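Local coordinates for protein HpcH/HpaI aldolase (Desulfitobacterium hafniense, PDB 3QZ6) that belongs to the HpcH/HpaI aldolase family, whose members fold as a closed eight-stranded beta/alpha (TIM) barrel, and is a member of unspecified function, at residues E157-I162 / E198-A203; V168-F173 / G208-F213. All coordinates share one frame; numbering follows the deposited sequence.

Contact 1. Residues E157-I162 / E198-A203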
ATOM      1  N   GLU A 157     -26.744 -24.826  -4.975  1.00 30.09           N
ATOM      2  CA  GLU A 157     -27.924 -25.645  -5.236  1.00 37.99           C
ATOM      3  C   GLU A 157     -29.192 -24.801  -5.331  1.00 38.89           C
ATOM      4  O   GLU A 157     -30.108 -25.126  -6.079  1.00 38.69           O
ATOM      5  CB  GLU A 157     -28.091 -26.694  -4.139  1.00 44.92           C
ATOM      6  CG  GLU A 157     -27.001 -27.747  -4.108  1.00 59.93           C
ATOM      7  CD  GLU A 157     -27.092 -28.634  -2.874  1.00 78.92           C
ATOM      8  OE1 GLU A 157     -26.296 -29.594  -2.769  1.00 82.09           O
ATOM      9  OE2 GLU A 157     -27.959 -28.366  -2.008  1.00 84.86           O
ATOM     10  N   ASP A 158     -29.241 -23.710  -4.572  1.00 33.59           N
ATOM     11  CA  ASP A 158     -30.436 -22.879  -4.527  1.00 35.16           C
ATOM     12  C   ASP A 158     -30.247 -21.583  -5.311  1.00 32.83           C
ATOM     13  O   ASP A 158     -30.947 -20.593  -5.078  1.00 30.19           O
ATOM     14  CB  ASP A 158     -30.799 -22.569  -3.074  1.00 42.27           C
ATOM     15  CG  ASP A 158     -32.206 -22.032  -2.931  1.00 61.43           C
ATOM     16  OD1 ASP A 158     -33.058 -22.362  -3.786  1.00 68.62           O
ATOM     17  OD2 ASP A 158     -32.463 -21.283  -1.963  1.00 68.96           O
ATOM     18  N   ILE A 159     -29.319 -21.600  -6.259  1.00 28.14           N
ATOM     19  CA  ILE A 159     -28.863 -20.365  -6.890  1.00 30.13           C
ATOM     20  C   ILE A 159     -29.954 -19.620  -7.672  1.00 27.15           C
ATOM     21  O   ILE A 159     -29.996 -18.396  -7.668  1.00 24.55           O
ATOM     22  CB  ILE A 159     -27.605 -20.600  -7.775  1.00 25.49           C
ATOM     23  CG1 ILE A 159     -27.013 -19.263  -8.233  1.00 25.53           C
ATOM     24  CG2 ILE A 159     -27.928 -21.524  -8.951  1.00 26.41           C
ATOM     25  CD1 ILE A 159     -26.512 -18.397  -7.070  1.00 24.65           C
ATOM     26  N   ASP A 160     -30.839 -20.342  -8.345  1.00 26.84           N
ATOM     27  CA  ASP A 160     -31.866 -19.664  -9.131  1.00 30.09           C
ATOM     28  C   ASP A 160     -32.773 -18.810  -8.247  1.00 31.80           C
ATOM     29  O   ASP A 160     -33.141 -17.698  -8.612  1.00 34.19           O
ATOM     30  CB  ASP A 160     -32.695 -20.669  -9.937  1.00 33.44           C
ATOM     31  CG  ASP A 160     -31.958 -21.165 -11.154  1.00 38.53           C
ATOM     32  OD1 ASP A 160     -31.941 -20.433 -12.167  1.00 39.36           O
ATOM     33  OD2 ASP A 160     -31.382 -22.267 -11.091  1.00 41.52           O
ATOM     34  N   SER A 161     -33.129 -19.342  -7.084  1.00 27.93           N
ATOM     35  CA  SER A 161     -33.938 -18.609  -6.124  1.00 30.48           C
ATOM     36  C   SER A 161     -33.197 -17.356  -5.634  1.00 26.19           C
ATOM     37  O   SER A 161     -33.773 -16.278  -5.499  1.00 27.53           O
ATOM     38  CB  SER A 161     -34.276 -19.518  -4.942  1.00 35.84           C
ATOM     39  OG  SER A 161     -35.075 -18.844  -3.994  1.00 50.94           O
ATOM     40  N   ILE A 162     -31.911 -17.493  -5.375  1.00 26.69           N
ATOM     41  CA  ILE A 162     -31.152 -16.346  -4.894  1.00 26.03           C
ATOM     42  C   ILE A 162     -31.070 -15.250  -5.956  1.00 28.02           C
ATOM     43  O   ILE A 162     -31.321 -14.081  -5.668  1.00 24.86           O
ATOM     44  CB  ILE A 162     -29.753 -16.764  -4.421  1.00 21.71           C
ATOM     45  CG1 ILE A 162     -29.885 -17.671  -3.194  1.00 23.85           C
ATOM     46  CG2 ILE A 162     -28.890 -15.522  -4.124  1.00 19.27           C
ATOM     47  CD1 ILE A 162     -28.614 -18.389  -2.782  1.00 26.52           C
ATOM     48  N   GLU A 198     -19.657 -22.873 -12.837  1.00 28.55           N
ATOM     49  CA  GLU A 198     -20.439 -23.096 -14.050  1.00 30.32           C
ATOM     50  C   GLU A 198     -21.929 -23.119 -13.746  1.00 29.32           C
ATOM     51  O   GLU A 198     -22.725 -22.519 -14.472  1.00 31.08           O
ATOM     52  CB  GLU A 198     -20.028 -24.405 -14.741  1.00 33.60           C
ATOM     53  CG  GLU A 198     -18.595 -24.441 -15.270  1.00 42.50           C
ATOM     54  CD  GLU A 198     -18.430 -23.721 -16.603  1.00 52.70           C
ATOM     55  OE1 GLU A 198     -19.284 -22.872 -16.941  1.00 52.94           O
ATOM     56  OE2 GLU A 198     -17.441 -24.009 -17.316  1.00 54.58           O
ATOM     57  N   LYS A 199     -22.304 -23.830 -12.685  1.00 28.77           N
ATOM     58  CA  LYS A 199     -23.708 -23.923 -12.295  1.00 30.94           C
ATOM     59  C   LYS A 199     -24.254 -22.542 -11.989  1.00 26.08           C
ATOM     60  O   LYS A 199     -25.362 -22.200 -12.385  1.00 29.30           O
ATOM     61  CB  LYS A 199     -23.896 -24.827 -11.078  1.00 33.73           C
ATOM     62  CG  LYS A 199     -23.857 -26.311 -11.384  1.00 44.99           C
ATOM     63  CD  LYS A 199     -23.991 -27.141 -10.115  1.00 52.09           C
ATOM     64  CE  LYS A 199     -23.877 -28.627 -10.422  1.00 56.44           C
ATOM     65  NZ  LYS A 199     -23.819 -29.441  -9.183  1.00 59.12           N
ATOM     66  N   VAL A 200     -23.474 -21.740 -11.278  1.00 25.05           N
ATOM     67  CA  VAL A 200     -23.938 -20.408 -10.921  1.00 21.89           C
ATOM     68  C   VAL A 200     -24.045 -19.511 -12.152  1.00 20.76           C
ATOM     69  O   VAL A 200     -25.001 -18.751 -12.297  1.00 26.57           O
ATOM     70  CB  VAL A 200     -23.025 -19.752  -9.863  1.00 22.50           C
ATOM     71  CG1 VAL A 200     -23.416 -18.275  -9.676  1.00 17.54           C
ATOM     72  CG2 VAL A 200     -23.122 -20.529  -8.553  1.00 26.54           C
ATOM     73  N   TYR A 201     -23.068 -19.600 -13.044  1.00 21.13           N
ATOM     74  CA  TYR A 201     -23.106 -18.795 -14.263  1.00 24.07           C
ATOM     75  C   TYR A 201     -24.341 -19.123 -15.129  1.00 30.24           C
ATOM     76  O   TYR A 201     -24.981 -18.232 -15.691  1.00 27.99           O
ATOM     77  CB  TYR A 201     -21.815 -18.974 -15.067  1.00 24.38           C
ATOM     78  CG  TYR A 201     -20.670 -18.073 -14.623  1.00 25.44           C
ATOM     79  CD1 TYR A 201     -20.767 -17.285 -13.484  1.00 27.27           C
ATOM     80  CD2 TYR A 201     -19.502 -18.002 -15.365  1.00 30.15           C
ATOM     81  CE1 TYR A 201     -19.715 -16.451 -13.091  1.00 27.42           C
ATOM     82  CE2 TYR A 201     -18.448 -17.188 -14.984  1.00 28.63           C
ATOM     83  CZ  TYR A 201     -18.557 -16.417 -13.847  1.00 26.35           C
ATOM     84  OH  TYR A 201     -17.502 -15.604 -13.498  1.00 25.39           O
ATOM     85  N   ARG A 202     -24.688 -20.399 -15.227  1.00 26.47           N
ATOM     86  CA  ARG A 202     -25.892 -20.769 -15.978  1.00 30.65           C
ATOM     87  C   ARG A 202     -27.144 -20.147 -15.364  1.00 33.11           C
ATOM     88  O   ARG A 202     -28.024 -19.672 -16.081  1.00 31.33           O
ATOM     89  CB  ARG A 202     -26.038 -22.283 -16.067  1.00 30.76           C
ATOM     90  CG  ARG A 202     -25.065 -22.927 -17.032  1.00 32.34           C
ATOM     91  CD  ARG A 202     -25.273 -24.426 -17.076  1.00 39.17           C
ATOM     92  NE  ARG A 202     -24.013 -25.129 -16.902  1.00 47.31           N
ATOM     93  CZ  ARG A 202     -23.800 -26.028 -15.953  1.00 43.14           C
ATOM     94  NH1 ARG A 202     -24.775 -26.335 -15.120  1.00 39.44           N
ATOM     95  NH2 ARG A 202     -22.619 -26.623 -15.847  1.00 50.53           N
ATOM     96  N   ALA A 203     -27.220 -20.133 -14.035  1.00 27.46           N
ATOM     97  CA  ALA A 203     -28.353 -19.497 -13.369  1.00 27.12           C
ATOM     98  C   ALA A 203     -28.349 -17.987 -13.587  1.00 28.81           C
ATOM     99  O   ALA A 203     -29.400 -17.372 -13.794  1.00 31.79           O
ATOM    100  CB  ALA A 203     -28.366 -19.831 -11.875  1.00 28.52           C
TER

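Contact 2. Residues V168-F173 / G208-F213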
ATOM      1  N   VAL A 168     -31.105  -7.693  -7.604  1.00 29.23           N
ATOM      2  CA  VAL A 168     -29.782  -8.313  -7.572  1.00 27.86           C
ATOM      3  C   VAL A 168     -29.080  -8.052  -8.893  1.00 27.49           C
ATOM      4  O   VAL A 168     -29.530  -8.507  -9.938  1.00 25.39           O
ATOM      5  CB  VAL A 168     -29.849  -9.825  -7.333  1.00 30.04           C
ATOM      6  CG1 VAL A 168     -28.442 -10.424  -7.370  1.00 29.99           C
ATOM      7  CG2 VAL A 168     -30.532 -10.124  -6.006  1.00 29.76           C
ATOM      8  N   ASP A 169     -27.967  -7.331  -8.852  1.00 23.87           N
ATOM      9  CA  ASP A 169     -27.315  -6.905 -10.089  1.00 24.70           C
ATOM     10  C   ASP A 169     -26.305  -7.914 -10.618  1.00 28.80           C
ATOM     11  O   ASP A 169     -26.152  -8.074 -11.829  1.00 25.14           O
ATOM     12  CB  ASP A 169     -26.632  -5.548  -9.882  1.00 25.38           C
ATOM     13  CG  ASP A 169     -27.632  -4.447  -9.583  1.00 31.39           C
ATOM     14  OD1 ASP A 169     -28.554  -4.263 -10.402  1.00 29.75           O
ATOM     15  OD2 ASP A 169     -27.524  -3.795  -8.521  1.00 27.70           O
ATOM     16  N   ALA A 170     -25.616  -8.604  -9.717  1.00 22.61           N
ATOM     17  CA  ALA A 170     -24.490  -9.418 -10.143  1.00 20.41           C
ATOM     18  C   ALA A 170     -24.208 -10.528  -9.144  1.00 21.91           C
ATOM     19  O   ALA A 170     -24.678 -10.483  -8.003  1.00 21.43           O
ATOM     20  CB  ALA A 170     -23.257  -8.532 -10.311  1.00 21.38           C
ATOM     21  N   VAL A 171     -23.438 -11.524  -9.571  1.00 19.38           N
ATOM     22  CA  VAL A 171     -23.050 -12.606  -8.675  1.00 21.22           C
ATOM     23  C   VAL A 171     -21.547 -12.857  -8.789  1.00 22.85           C
ATOM     24  O   VAL A 171     -20.956 -12.687  -9.857  1.00 22.95           O
ATOM     25  CB  VAL A 171     -23.851 -13.902  -8.972  1.00 22.20           C
ATOM     26  CG1 VAL A 171     -23.490 -14.455 -10.343  1.00 24.70           C
ATOM     27  CG2 VAL A 171     -23.605 -14.942  -7.894  1.00 18.75           C
ATOM     28  N   ILE A 172     -20.929 -13.239  -7.677  1.00 23.17           N
ATOM     29  CA  ILE A 172     -19.501 -13.516  -7.655  1.00 23.95           C
ATOM     30  C   ILE A 172     -19.239 -14.640  -6.644  1.00 24.44           C
ATOM     31  O   ILE A 172     -20.170 -15.120  -5.998  1.00 25.08           O
ATOM     32  CB  ILE A 172     -18.679 -12.220  -7.368  1.00 21.95           C
ATOM     33  CG1 ILE A 172     -17.221 -12.389  -7.779  1.00 22.14           C
ATOM     34  CG2 ILE A 172     -18.785 -11.796  -5.913  1.00 21.96           C
ATOM     35  CD1 ILE A 172     -16.473 -11.056  -7.886  1.00 23.12           C
ATOM     36  N   PHE A 173     -17.991 -15.082  -6.531  1.00 20.15           N
ATOM     37  CA  PHE A 173     -17.648 -16.188  -5.641  1.00 20.51           C
ATOM     38  C   PHE A 173     -16.636 -15.795  -4.578  1.00 25.81           C
ATOM     39  O   PHE A 173     -15.838 -14.871  -4.773  1.00 21.47           O
ATOM     40  CB  PHE A 173     -17.074 -17.343  -6.458  1.00 23.95           C
ATOM     41  CG  PHE A 173     -17.919 -17.702  -7.638  1.00 22.83           C
ATOM     42  CD1 PHE A 173     -19.082 -18.434  -7.467  1.00 22.75           C
ATOM     43  CD2 PHE A 173     -17.576 -17.267  -8.906  1.00 26.10           C
ATOM     44  CE1 PHE A 173     -19.882 -18.749  -8.547  1.00 27.89           C
ATOM     45  CE2 PHE A 173     -18.370 -17.578  -9.994  1.00 26.37           C
ATOM     46  CZ  PHE A 173     -19.525 -18.318  -9.813  1.00 26.25           C
ATOM     47  N   GLY A 208     -30.778 -13.171 -15.895  1.00 32.24           N
ATOM     48  CA  GLY A 208     -30.360 -11.867 -16.384  1.00 30.17           C
ATOM     49  C   GLY A 208     -29.494 -11.100 -15.391  1.00 32.55           C
ATOM     50  O   GLY A 208     -29.611  -9.883 -15.251  1.00 30.76           O
ATOM     51  N   VAL A 209     -28.606 -11.821 -14.718  1.00 27.35           N
ATOM     52  CA  VAL A 209     -27.737 -11.251 -13.687  1.00 24.89           C
ATOM     53  C   VAL A 209     -26.282 -11.187 -14.178  1.00 26.69           C
ATOM     54  O   VAL A 209     -25.799 -12.106 -14.830  1.00 27.47           O
ATOM     55  CB  VAL A 209     -27.850 -12.082 -12.384  1.00 26.26           C
ATOM     56  CG1 VAL A 209     -26.732 -11.754 -11.401  1.00 23.73           C
ATOM     57  CG2 VAL A 209     -29.226 -11.879 -11.739  1.00 24.62           C
ATOM     58  N   VAL A 210     -25.583 -10.097 -13.871  1.00 28.07           N
ATOM     59  CA  VAL A 210     -24.202  -9.948 -14.310  1.00 22.36           C
ATOM     60  C   VAL A 210     -23.294 -10.985 -13.646  1.00 24.72           C
ATOM     61  O   VAL A 210     -23.430 -11.290 -12.464  1.00 25.07           O
ATOM     62  CB  VAL A 210     -23.670  -8.521 -14.041  1.00 29.50           C
ATOM     63  CG1 VAL A 210     -22.162  -8.453 -14.252  1.00 26.21           C
ATOM     64  CG2 VAL A 210     -24.377  -7.514 -14.927  1.00 26.16           C
ATOM     65  N   LYS A 211     -22.365 -11.522 -14.419  1.00 27.34           N
ATOM     66  CA  LYS A 211     -21.436 -12.515 -13.911  1.00 26.86           C
ATOM     67  C   LYS A 211     -20.129 -11.857 -13.458  1.00 23.24           C
ATOM     68  O   LYS A 211     -19.571 -11.019 -14.162  1.00 24.98           O
ATOM     69  CB  LYS A 211     -21.190 -13.584 -14.983  1.00 27.00           C
ATOM     70  CG  LYS A 211     -22.414 -14.485 -15.199  1.00 27.22           C
ATOM     71  CD  LYS A 211     -22.271 -15.415 -16.400  1.00 28.35           C
ATOM     72  CE  LYS A 211     -22.163 -14.633 -17.700  1.00 29.57           C
ATOM     73  NZ  LYS A 211     -22.562 -15.485 -18.862  1.00 29.26           N
ATOM     74  N   GLY A 212     -19.668 -12.218 -12.263  1.00 20.69           N
ATOM     75  CA  GLY A 212     -18.431 -11.671 -11.727  1.00 21.28           C
ATOM     76  C   GLY A 212     -17.466 -12.804 -11.447  1.00 26.03           C
ATOM     77  O   GLY A 212     -17.860 -13.969 -11.448  1.00 24.14           O
ATOM     78  N   PHE A 213     -16.195 -12.479 -11.245  1.00 20.53           N
ATOM     79  CA  PHE A 213     -15.212 -13.505 -10.911  1.00 20.93           C
ATOM     80  C   PHE A 213     -14.060 -12.902 -10.128  1.00 20.81           C
ATOM     81  O   PHE A 213     -13.569 -11.827 -10.465  1.00 23.00           O
ATOM     82  CB  PHE A 213     -14.671 -14.164 -12.176  1.00 21.96           C
ATOM     83  CG  PHE A 213     -13.883 -15.424 -11.915  1.00 27.86           C
ATOM     84  CD1 PHE A 213     -14.530 -16.643 -11.782  1.00 27.07           C
ATOM     85  CD2 PHE A 213     -12.500 -15.390 -11.816  1.00 27.29           C
ATOM     86  CE1 PHE A 213     -13.811 -17.813 -11.547  1.00 28.69           C
ATOM     87  CE2 PHE A 213     -11.771 -16.555 -11.580  1.00 29.37           C
ATOM     88  CZ  PHE A 213     -12.433 -17.771 -11.451  1.00 28.30           C
TER
HETATM   89  O   HOH W   1     -28.074  -7.160 -13.770  1.00 44.97           O

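Contact 1. Residues E157-I162 / E198-A203
I159 lays its branched side chain over A203 and V200, joining the short helix 159-163 to helix 191-207 on the outer, helical layer of a TIM barrel. Both helices precede neighbouring strands of the barrel, 170-173 and 210-215, so the contact is one seam of the jacket around the sheet. The backbones come near at two places: the CA atoms of I159 and V200 are 6.4 Å apart, and those of D160 and A203 5.5 Å. The small methyl group of A203 is consistent with the close approach at the second place. Its CB meets I159 CG2 at 3.4 Å, shorter than usual for two carbons and evidence of tight packing. The CG1 branch of I159, anti to the backbone N (chi1 -171°), passes A203 CB and brings the terminal CD1 to V200; CD1 lies 4.0 Å from V200 CG1, and the two side chains cross at about a right angle. V156, from helix 153-157, also touches V200 and the K199 side chain.

No hydrogen bond crosses between 157-162 and 198-203, and the join rests on apolar packing. The carboxylate of D160 nevertheless leans over A203 while its polar partners lie one turn further along helix 191-207: OD2 forms a salt bridge with R206, and OD1 accepts a hydrogen bond from Q207. With the carboxylate held at both oxygens, D160 OD1 lies 3.6 Å from A203 CB.

Contact 2. Residues V168-F173 / G208-F213
V171 and V210 share the central backbone bond between parallel strands 170-173 and 210-215, consecutive staves of the TIM barrel. The V171 N–V210 O distance is 2.9 Å, and the donor nitrogen sits almost head-on to the carbonyl bond. On one side of it V210 N donates to D169 O; the donor lies somewhat off the carbonyl plane. On the other, G212 N reaches V171 O with an angle at hydrogen of 129°, making a weak bond. Segments 170-173 and 210-213 run parallel with a crossing of 22°, the ordinary twist between neighbouring barrel strands. A CA-H...O contact from A170 CA to V210 O, 3.2 Å long, gives that oxygen a second approach.

Side chains fill in around this backbone. A170 CB and V210 CB pack together at 3.8 Å on one face of the sheet. V209 CG1, swung opposite its backbone N (chi1 166°), lies against A170 CA at 3.5 Å. Further along the pair, I172 CG1 and CD1 run alongside the G212-F213 backbone, where G212 has no side chain to obstruct them, and the F173 and F213 rings touch obliquely.

The next shell positions these groups. Strand 145-150 bonds to the far edge of 170-173 through A170 and I172, while the D169 carboxylate is held by K7 and the backbone N of I146. L163, from helix 159-163, packs on V171 and V209. K211 turns outward to a salt bridge with D205, and Y197 meets both F173 and F213. Just before the two strands begin, at the N-terminal end of the pair, a water donates to D169 O at 2.9 Å and weakly to G208 O.

The centres of contacts 1 and 2 are 10 Å apart, one in the helical jacket and the other in the barrel wall. Their segments alternate along the chain: helix 159-163 leads into strand 170-173, and helix 191-207 into strand 210-215. The two contacts thus sample the same part of the barrel in its helical and strand layers. That the helices pack directly on the strands is borne out by atoms that touch between the layers. V200 CB packs on F173 CE1 at 3.6 Å, and Y201 OH lies 2.6 Å from G212 O in a probable hydrogen bond, tying helix 191-207 to the strand that follows it.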